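Local coordinates for PF04016 domain protein (Desulfitobacterium hafniense, PDB 3L5O) that is of unknown function but combines enolase-like and Rossmann-like folds around a probable active site with a possible role in heavy-metal chelation, at residues L40-T45 with A94-A99; H46-S51 with V55-N60; L77-A82 with I101-N106; F248-G253 with Y260-K265. All blocks are in the same frame, centred on the assembly; numbering follows the deposited sequence. Where two conformers were deposited one is given.

Contact 1: L40-T45 with A94-A99; sequences LVCGTT and ASIGLA
Ile-96 meets Leu-40 and Cys-42 with two different branches, a compact example of a helix packed on the face of an antiparallel sheet, here in what is probably the enolase-like part, a three-stranded sheet followed by helices. Its branch methyl CG2 faces CD2 of Leu-40 at 4.2 Å, while the end methyl CD1 reaches SG of Cys-42 at 4.0 Å. The torsions explain this division of labour: CG1 lies beside the backbone N (chi1 -67°) and the chain then runs extended (chi2 172°), so that CD1 is carried out from the helix toward the sulfur and CG2 is turned to the leucine. Cys-42 is modelled in two conformers, which makes the sulfur contact the less certain of the two. No hydrogen bond crosses between 40-45 and 94-99; the join is apolar throughout.

In the next shell, Leu-40 and Ile-96 both lean on Leu-74 of helix 68-74, and Leu-40 also touches Ile-49 on the adjoining strand. Ile-96 reaches Ser-47 of that strand, and Ala-99, about one turn further along the helix, rests on Ile-49. The helix that presents these groups is regular here, with Leu-98 N bonded to Ala-94 O at 3.0 Å.

Contact 2: H46-S51 with V55-N60; sequences HSVIRS and VGLGPN. With IMD (imidazole), chain E.
His-46 to Arg-50 pair with Pro-59 back to Val-55 as an antiparallel beta hairpin, whose strand axes run at 160° to each other. Four backbone hydrogen bonds hold it, two in the Ser-47 and Gly-58 pair and two in the Ile-49 and Gly-56 pair. Ser-47 N reaches Gly-58 O at 2.8 Å, and Ile-49 N is 3.0 Å from Gly-56 O. Between them come CA-H...O contacts, such as Val-48 CA to Gly-56 O at 3.4 Å.

Apolar contact is concentrated on the face carrying Val-48, Val-55 and Leu-57. Val-48 CG2 meets CD2 of its cross-strand partner Leu-57 at 3.8 Å and presses on Val-55 CG1, one non-hydrogen-bonded pair along, at 3.5 Å, tighter than usual. At the far end the His-46 ring turns its edge to Gly-58 O, 3.5 Å from CD2.

Across the pair, polar side chains add only the weak Asn-60 ND2 to Ser-47 OG bond. The same ND2 also bonds Gly-43 O, Arg-50 NE forms a salt bridge with Glu-39, and Ser-47 and Asn-60 both engage Ser-95, whose two conformers leave the detail doubtful. An imidazole, probably from the crystallisation liquor, bonds weakly to Pro-59 O.

Helix 244-251 packs on the Val-48 face through Phe-248 and Val-251, while helix 91-105 lies across the other, where Ile-49 meets Ala-99 and Ala-100; strand 39-42 flanks strand 46-51.

Contact 3: L77-A82 with I101-N106; sequences LPLRVA and INAYYN
Leu-79 points its forked end at Ala-103 and sets both branch methyls against Ala-103 CB, CD1 at 4.0 Å and CD2 at 3.9 Å. CD2 goes further and settles against the backbone of the next residue, 3.7 Å from Tyr-104 N and 4.1 Å from Tyr-104 CB. With CG set away from the backbone N (chi1 -151°), the leucine extends across from the first turn of its helix. The tyrosine offers only its root to this contact, since its ring swings off and meets Phe-35 edge-to-face. Tyr-105 also meets it, receiving Tyr-104 CD2 over the centre of one ring face, 3.5 Å above the plane.

The pairing joins the start of the short helix 79-83, with Pro-78 at its N-cap, to the last turns of helix 91-105, two helices that follow the three-stranded antiparallel sheet in what is probably the enolase-like part. Ile-49 and Ser-51 of strand 46-51 also touch Leu-79, placing it between sheet and helix.

On the side of helix 91-105 turned away from Leu-79, Asn-102 uses ND2 to bond Leu-57 O of strand 54-59.

Contact 4: F248-G253 with Y260-K265; sequences FRIVAG and YSAGQK. With EDO (1,2-ethanediol), chain F; EDO (1,2-ethanediol), chain G.
Ile-250 touches Ala-262 on one side of 260-265, while the ring of Tyr-260 leads away from it to an ethanediol (chain F), whose O1 lies at the ring edge, near its plane and 3.3 Å from CE1. The same O1 is hydrogen-bonded to Tyr-260 OH at 3.2 Å, and either partner could donate. Phe-239 meets this tyrosine with its ring plane at about 90°, and Pro-220 touches it as well. The ring of Phe-248, in the other segment, packs on Val-41, Val-48 and Arg-50 of the antiparallel sheet.

Lys-265 runs extended beyond CG past the same ethanediol, its CD 3.5 Å from C2. Its NZ ends on a second ethanediol (chain G), whose O1 accepts a bond of 2.8 Å; an ion pair with Asp-130 is long and weak. Both small molecules probably come from the crystallisation liquor.

Across the segments the contact itself is slight and apolar. Ile-250 sends CD1 to Ala-262 CB at 4.0 Å and, less closely, to Ser-261 CB at 4.3 Å. Its CG2 takes the place opposite the backbone N, leaving CG1 to lead CD1 outward from the helix. Ala-262 is positioned by backbone bonds to Lys-242 and Asp-243.

At the C-terminal end of 248-253, Gly-253 closes the helix with a Schellman motif, marked by its positive phi of 83° and two bonds back into the last turn. The whole links helix 244-251 to the approach of strand 263-269, the antiparallel edge strand added to the parallel 3-2-1-4-5-6 order of a Rossmann-like sheet.

Overall arrangement
Contacts 1 and 2 lie with centres 5 Å apart and share the three-stranded antiparallel sheet; contact 2, the hairpin, falls between the two segments of contact 1 in the sequence. Contacts 1 and 3 both use helix 91-105, and their segments alternate along the chain, with centres 12 Å apart. Contact 3 also packs against the strands of contact 2, centre to centre 10 Å. Contact 4 comes last and belongs to the Rossmann-like part, yet its centre too is only 10 Å from that of contact 2, whereas contacts 3 and 4 do not touch. The small sheet is thus sandwiched between helices of both parts, consistent with two folds combining around one active site.

Contact 1: L40-T45 with A94-A99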
# COMPACT_ATOMS: atom_id res chain seq x y z
N LEU A 40 6.30 11.62 13.24
CA LEU A 40 6.00 11.74 11.83
C LEU A 40 7.21 12.30 11.08
O LEU A 40 7.71 13.36 11.42
CB LEU A 40 4.79 12.66 11.60
CG LEU A 40 4.53 13.16 10.17
CD1 LEU A 40 4.36 12.05 9.15
CD2 LEU A 40 3.29 14.02 10.19
N VAL A 41 7.67 11.56 10.08
CA VAL A 41 8.73 12.03 9.19
C VAL A 41 8.30 11.88 7.73
O VAL A 41 7.72 10.85 7.35
CB VAL A 41 10.06 11.29 9.42
CG1 VAL A 41 11.10 11.70 8.36
CG2 VAL A 41 10.59 11.57 10.81
N CYS A 42 8.59 12.91 6.95
CA CYS A 42 8.29 12.95 5.52
C CYS A 42 9.63 12.90 4.78
O CYS A 42 10.36 13.90 4.74
CB CYS A 42 7.53 14.24 5.20
SG CYS A 42 6.36 14.14 3.82
N GLY A 43 9.95 11.74 4.23
CA GLY A 43 11.17 11.55 3.47
C GLY A 43 10.92 11.67 1.99
O GLY A 43 9.78 11.91 1.57
N THR A 44 11.98 11.48 1.20
CA THR A 44 11.94 11.62 -0.26
C THR A 44 11.08 10.56 -0.95
O THR A 44 10.41 10.85 -1.96
CB THR A 44 13.36 11.52 -0.83
OG1 THR A 44 14.15 12.61 -0.34
CG2 THR A 44 13.38 11.68 -2.35
N THR A 45 11.13 9.34 -0.42
CA THR A 45 10.41 8.19 -1.00
C THR A 45 9.28 7.63 -0.14
O THR A 45 8.43 6.90 -0.65
CB THR A 45 11.41 7.07 -1.31
OG1 THR A 45 12.06 6.64 -0.10
CG2 THR A 45 12.54 7.58 -2.18
N ALA A 94 -1.49 13.09 1.01
CA ALA A 94 -2.17 11.79 0.94
C ALA A 94 -1.27 10.67 1.43
O ALA A 94 -1.73 9.79 2.13
CB ALA A 94 -2.65 11.50 -0.46
N SER A 95 0.03 10.76 1.16
CA SER A 95 0.98 9.74 1.61
C SER A 95 1.07 9.72 3.13
O SER A 95 1.14 8.67 3.72
CB SER A 95 2.37 9.93 0.96
OG SER A 95 3.14 10.95 1.60
N ILE A 96 1.01 10.89 3.76
CA ILE A 96 0.94 11.03 5.24
C ILE A 96 -0.33 10.40 5.83
O ILE A 96 -0.27 9.71 6.85
CB ILE A 96 1.04 12.53 5.58
CG1 ILE A 96 2.45 13.02 5.21
CG2 ILE A 96 0.75 12.80 7.03
CD1 ILE A 96 2.63 14.54 5.31
N GLY A 97 -1.46 10.65 5.18
CA GLY A 97 -2.72 10.02 5.51
C GLY A 97 -2.65 8.52 5.46
O GLY A 97 -3.19 7.88 6.34
N LEU A 98 -2.02 7.94 4.44
CA LEU A 98 -1.86 6.49 4.40
C LEU A 98 -0.88 5.98 5.47
O LEU A 98 -1.11 4.94 6.05
CB LEU A 98 -1.42 6.02 3.00
CG LEU A 98 -1.27 4.50 2.79
CD1 LEU A 98 -2.54 3.71 3.13
CD2 LEU A 98 -0.86 4.25 1.34
N ALA A 99 0.20 6.70 5.73
CA ALA A 99 1.06 6.37 6.86
C ALA A 99 0.28 6.30 8.21
O ALA A 99 0.44 5.35 8.98
CB ALA A 99 2.25 7.35 6.94

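Contact 2: H46-S51 with V55-N60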
# COMPACT_ATOMS: atom_id res chain seq x y z
N HIS A 46 9.27 7.94 1.16
CA HIS A 46 8.15 7.56 2.01
C HIS A 46 7.87 8.63 3.06
O HIS A 46 8.75 9.41 3.41
CB HIS A 46 8.38 6.24 2.76
CG HIS A 46 8.40 5.02 1.89
ND1 HIS A 46 9.57 4.39 1.52
CD2 HIS A 46 7.39 4.28 1.36
CE1 HIS A 46 9.29 3.33 0.79
NE2 HIS A 46 7.97 3.24 0.67
N SER A 47 6.63 8.62 3.53
CA SER A 47 6.22 9.26 4.77
C SER A 47 6.03 8.15 5.81
O SER A 47 5.65 7.04 5.46
CB SER A 47 4.91 10.02 4.57
OG SER A 47 5.13 11.21 3.82
N VAL A 48 6.31 8.45 7.08
CA VAL A 48 6.23 7.46 8.15
C VAL A 48 5.62 8.09 9.43
O VAL A 48 5.96 9.21 9.83
CB VAL A 48 7.60 6.75 8.39
CG1 VAL A 48 8.65 7.72 8.89
CG2 VAL A 48 7.46 5.57 9.34
N ILE A 49 4.70 7.36 10.05
CA ILE A 49 4.07 7.75 11.30
C ILE A 49 4.17 6.62 12.31
O ILE A 49 3.98 5.48 11.98
CB ILE A 49 2.58 8.12 11.03
CG1 ILE A 49 2.53 9.39 10.18
CG2 ILE A 49 1.80 8.27 12.32
CD1 ILE A 49 1.18 10.04 10.08
N ARG A 50 4.48 6.98 13.56
CA ARG A 50 4.34 6.13 14.73
C ARG A 50 3.15 6.57 15.56
O ARG A 50 2.99 7.75 15.81
CB ARG A 50 5.56 6.24 15.64
CG ARG A 50 5.52 5.25 16.79
CD ARG A 50 6.84 5.13 17.56
NE ARG A 50 7.21 6.38 18.25
CZ ARG A 50 6.66 6.86 19.35
NH1 ARG A 50 5.65 6.22 19.93
NH2 ARG A 50 7.10 8.00 19.87
N SER A 51 2.32 5.60 15.96
CA SER A 51 1.31 5.79 17.00
C SER A 51 1.54 4.67 18.00
O SER A 51 1.34 3.51 17.64
CB SER A 51 -0.12 5.66 16.44
OG SER A 51 -1.11 5.82 17.48
N VAL A 55 3.91 1.38 13.55
CA VAL A 55 4.50 2.24 12.53
C VAL A 55 3.88 1.93 11.15
O VAL A 55 3.89 0.79 10.70
CB VAL A 55 6.04 2.05 12.46
CG1 VAL A 55 6.63 2.81 11.25
CG2 VAL A 55 6.66 2.51 13.75
N GLY A 56 3.36 2.97 10.51
CA GLY A 56 2.85 2.89 9.15
C GLY A 56 3.62 3.75 8.17
O GLY A 56 4.27 4.77 8.55
N LEU A 57 3.55 3.33 6.91
CA LEU A 57 4.30 3.90 5.79
C LEU A 57 3.35 4.27 4.65
O LEU A 57 2.28 3.63 4.47
CB LEU A 57 5.32 2.90 5.25
CG LEU A 57 6.48 2.46 6.13
CD1 LEU A 57 7.03 1.13 5.63
CD2 LEU A 57 7.57 3.53 6.14
N GLY A 58 3.69 5.34 3.94
CA GLY A 58 3.03 5.68 2.68
C GLY A 58 4.06 6.16 1.66
O GLY A 58 5.03 6.80 2.06
N PRO A 59 3.89 5.84 0.36
CA PRO A 59 4.88 6.22 -0.66
C PRO A 59 4.77 7.66 -1.20
O PRO A 59 3.64 8.13 -1.44
CB PRO A 59 4.61 5.22 -1.80
CG PRO A 59 3.15 4.94 -1.70
CD PRO A 59 2.79 5.04 -0.22
N ASN A 60 5.93 8.29 -1.41
CA ASN A 60 6.07 9.62 -2.03
C ASN A 60 6.72 9.50 -3.40
O ASN A 60 7.18 8.44 -3.76
CB ASN A 60 6.99 10.50 -1.18
CG ASN A 60 6.36 10.91 0.12
OD1 ASN A 60 5.14 10.93 0.23
ND2 ASN A 60 7.17 11.26 1.12
N1 IMD E . 1.18 7.95 -5.80
C2 IMD E . 2.09 7.52 -4.89
N3 IMD E . 2.85 8.57 -4.50
C4 IMD E . 2.42 9.67 -5.17
C5 IMD E . 1.37 9.27 -5.98

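Contact 3: L77-A82 with I101-N106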
# COMPACT_ATOMS: atom_id res chain seq x y z
N LEU A 77 -2.30 14.98 17.05
CA LEU A 77 -3.69 14.81 16.66
C LEU A 77 -4.03 13.35 16.68
O LEU A 77 -3.16 12.50 16.54
CB LEU A 77 -3.95 15.38 15.25
CG LEU A 77 -3.94 16.92 15.15
CD1 LEU A 77 -4.28 17.36 13.73
CD2 LEU A 77 -4.88 17.52 16.12
N PRO A 78 -5.31 13.04 16.83
CA PRO A 78 -5.76 11.67 16.59
C PRO A 78 -5.33 11.17 15.24
O PRO A 78 -5.42 11.83 14.20
CB PRO A 78 -7.29 11.79 16.66
CG PRO A 78 -7.50 12.90 17.59
CD PRO A 78 -6.42 13.91 17.26
N LEU A 79 -4.85 9.94 15.27
CA LEU A 79 -4.49 9.23 14.09
C LEU A 79 -5.63 9.21 13.07
O LEU A 79 -5.41 9.31 11.86
CB LEU A 79 -4.11 7.80 14.50
CG LEU A 79 -3.11 7.02 13.69
CD1 LEU A 79 -1.76 7.76 13.62
CD2 LEU A 79 -2.96 5.65 14.34
N ARG A 80 -6.86 9.11 13.54
CA ARG A 80 -7.98 9.07 12.61
C ARG A 80 -8.21 10.41 11.92
O ARG A 80 -8.70 10.46 10.79
CB ARG A 80 -9.25 8.61 13.30
CG ARG A 80 -10.35 8.36 12.31
CD ARG A 80 -11.56 7.69 12.89
NE ARG A 80 -12.18 8.47 13.95
CZ ARG A 80 -13.07 7.96 14.80
NH1 ARG A 80 -13.41 6.67 14.71
NH2 ARG A 80 -13.62 8.73 15.73
N VAL A 81 -7.87 11.51 12.60
CA VAL A 81 -7.98 12.84 12.00
C VAL A 81 -6.90 13.01 10.91
O VAL A 81 -7.19 13.39 9.78
CB VAL A 81 -7.92 13.96 13.07
CG1 VAL A 81 -7.90 15.33 12.42
CG2 VAL A 81 -9.12 13.86 14.01
N ALA A 82 -5.66 12.70 11.25
CA ALA A 82 -4.56 12.67 10.30
C ALA A 82 -4.82 11.72 9.08
O ALA A 82 -4.40 12.02 7.99
CB ALA A 82 -3.28 12.24 10.98
N ILE A 101 -3.06 5.75 8.54
CA ILE A 101 -3.87 4.53 8.46
C ILE A 101 -3.06 3.30 8.87
O ILE A 101 -3.52 2.46 9.65
CB ILE A 101 -4.46 4.37 7.05
CG1 ILE A 101 -5.56 5.40 6.84
CG2 ILE A 101 -4.99 2.95 6.82
CD1 ILE A 101 -5.97 5.56 5.39
N ASN A 102 -1.83 3.21 8.35
CA ASN A 102 -1.03 2.00 8.53
C ASN A 102 -0.42 1.92 9.93
O ASN A 102 -0.05 0.83 10.38
CB ASN A 102 0.04 1.89 7.44
CG ASN A 102 -0.55 1.55 6.07
OD1 ASN A 102 -1.58 0.89 5.97
ND2 ASN A 102 0.09 2.01 5.04
N ALA A 103 -0.35 3.06 10.62
CA ALA A 103 0.11 3.09 12.02
C ALA A 103 -0.90 2.37 12.91
O ALA A 103 -0.50 1.73 13.83
CB ALA A 103 0.31 4.50 12.48
N TYR A 104 -2.19 2.47 12.62
CA TYR A 104 -3.18 1.63 13.33
C TYR A 104 -3.10 0.17 12.83
O TYR A 104 -2.69 -0.70 13.59
CB TYR A 104 -4.59 2.12 13.16
CG TYR A 104 -5.59 1.18 13.77
CD1 TYR A 104 -5.61 0.96 15.15
CD2 TYR A 104 -6.52 0.53 13.00
CE1 TYR A 104 -6.53 0.09 15.72
CE2 TYR A 104 -7.45 -0.34 13.55
CZ TYR A 104 -7.45 -0.54 14.91
OH TYR A 104 -8.38 -1.39 15.41
N TYR A 105 -3.50 -0.09 11.58
CA TYR A 105 -3.71 -1.48 11.12
C TYR A 105 -2.47 -2.39 11.15
O TYR A 105 -2.57 -3.63 11.38
CB TYR A 105 -4.32 -1.49 9.73
CG TYR A 105 -5.72 -0.93 9.67
CD1 TYR A 105 -6.81 -1.70 10.05
CD2 TYR A 105 -5.95 0.37 9.22
CE1 TYR A 105 -8.10 -1.20 10.02
CE2 TYR A 105 -7.25 0.89 9.19
CZ TYR A 105 -8.32 0.09 9.58
OH TYR A 105 -9.63 0.56 9.54
N ASN A 106 -1.30 -1.77 10.95
CA ASN A 106 -0.03 -2.50 10.85
C ASN A 106 0.77 -2.46 12.14
O ASN A 106 1.96 -2.80 12.15
CB ASN A 106 0.84 -2.01 9.66
CG ASN A 106 0.13 -2.10 8.32
OD1 ASN A 106 -1.03 -2.51 8.23
ND2 ASN A 106 0.82 -1.69 7.25

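Contact 4: F248-G253 with Y260-K265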
# COMPACT_ATOMS: atom_id res chain seq x y z
N PHE A 248 12.44 4.64 10.87
CA PHE A 248 12.55 6.11 10.79
C PHE A 248 13.91 6.57 10.28
O PHE A 248 13.99 7.51 9.50
CB PHE A 248 12.26 6.76 12.14
CG PHE A 248 10.78 7.03 12.38
CD1 PHE A 248 9.92 6.01 12.78
CD2 PHE A 248 10.27 8.32 12.21
CE1 PHE A 248 8.56 6.27 13.02
CE2 PHE A 248 8.94 8.58 12.45
CZ PHE A 248 8.07 7.55 12.85
N ARG A 249 14.97 5.89 10.70
CA ARG A 249 16.31 6.19 10.19
C ARG A 249 16.31 6.08 8.69
O ARG A 249 16.75 6.98 8.00
CB ARG A 249 17.37 5.29 10.82
CG ARG A 249 17.51 5.51 12.33
CD ARG A 249 18.80 4.97 12.95
NE ARG A 249 18.81 3.50 13.09
CZ ARG A 249 18.37 2.82 14.16
NH1 ARG A 249 17.88 3.45 15.22
NH2 ARG A 249 18.44 1.49 14.16
N ILE A 250 15.78 4.98 8.17
CA ILE A 250 15.77 4.73 6.73
C ILE A 250 14.94 5.79 5.99
O ILE A 250 15.41 6.35 5.00
CB ILE A 250 15.22 3.30 6.43
CG1 ILE A 250 16.21 2.23 6.93
CG2 ILE A 250 14.94 3.14 4.94
CD1 ILE A 250 15.62 0.84 7.11
N VAL A 251 13.72 6.05 6.45
CA VAL A 251 12.81 6.98 5.77
C VAL A 251 13.38 8.40 5.74
O VAL A 251 13.18 9.14 4.77
CB VAL A 251 11.38 7.04 6.43
CG1 VAL A 251 10.48 8.08 5.74
CG2 VAL A 251 10.71 5.65 6.42
N ALA A 252 14.11 8.75 6.79
CA ALA A 252 14.71 10.07 6.93
C ALA A 252 15.99 10.24 6.10
O ALA A 252 16.56 11.33 6.10
CB ALA A 252 15.01 10.36 8.40
N GLY A 253 16.45 9.17 5.46
CA GLY A 253 17.66 9.21 4.63
C GLY A 253 18.96 9.06 5.41
O GLY A 253 20.04 9.19 4.83
N TYR A 260 12.75 -2.52 3.71
CA TYR A 260 12.54 -3.93 4.06
C TYR A 260 13.48 -4.44 5.14
O TYR A 260 13.16 -5.39 5.83
CB TYR A 260 12.61 -4.82 2.82
CG TYR A 260 11.50 -4.53 1.84
CD1 TYR A 260 10.20 -4.97 2.09
CD2 TYR A 260 11.74 -3.80 0.68
CE1 TYR A 260 9.17 -4.70 1.20
CE2 TYR A 260 10.71 -3.52 -0.22
CZ TYR A 260 9.43 -3.97 0.04
OH TYR A 260 8.42 -3.70 -0.85
N SER A 261 14.64 -3.80 5.28
CA SER A 261 15.58 -4.11 6.37
C SER A 261 15.00 -3.95 7.77
O SER A 261 15.48 -4.59 8.72
CB SER A 261 16.81 -3.21 6.25
OG SER A 261 17.41 -3.37 4.98
N ALA A 262 14.00 -3.08 7.89
CA ALA A 262 13.40 -2.75 9.18
C ALA A 262 12.19 -3.61 9.54
O ALA A 262 11.51 -3.33 10.53
CB ALA A 262 13.01 -1.27 9.21
N GLY A 263 11.91 -4.65 8.75
CA GLY A 263 10.83 -5.57 9.09
C GLY A 263 10.66 -6.78 8.18
O GLY A 263 11.62 -7.29 7.64
N GLN A 264 9.42 -7.20 8.02
CA GLN A 264 9.07 -8.49 7.45
C GLN A 264 7.85 -8.31 6.54
O GLN A 264 6.93 -7.59 6.89
CB GLN A 264 8.72 -9.42 8.61
CG GLN A 264 8.10 -10.77 8.29
CD GLN A 264 7.87 -11.60 9.56
OE1 GLN A 264 7.93 -11.08 10.67
NE2 GLN A 264 7.61 -12.90 9.38
N LYS A 265 7.85 -8.96 5.38
CA LYS A 265 6.67 -8.98 4.52
C LYS A 265 5.59 -9.85 5.15
O LYS A 265 5.89 -10.88 5.76
CB LYS A 265 7.02 -9.53 3.13
CG LYS A 265 8.04 -8.68 2.34
CD LYS A 265 8.36 -9.29 0.98
CE LYS A 265 9.07 -8.29 0.08
NZ LYS A 265 9.52 -8.86 -1.21
C1 EDO F . 5.07 -6.31 -0.19
O1 EDO F . 6.06 -5.43 0.33
C2 EDO F . 5.38 -7.78 0.08
O2 EDO F . 4.39 -8.43 0.88
C1 EDO G . 6.44 -7.86 -3.39
O1 EDO G . 7.03 -8.80 -2.52
C2 EDO G . 7.12 -6.52 -3.24
O2 EDO G . 7.94 -6.28 -4.36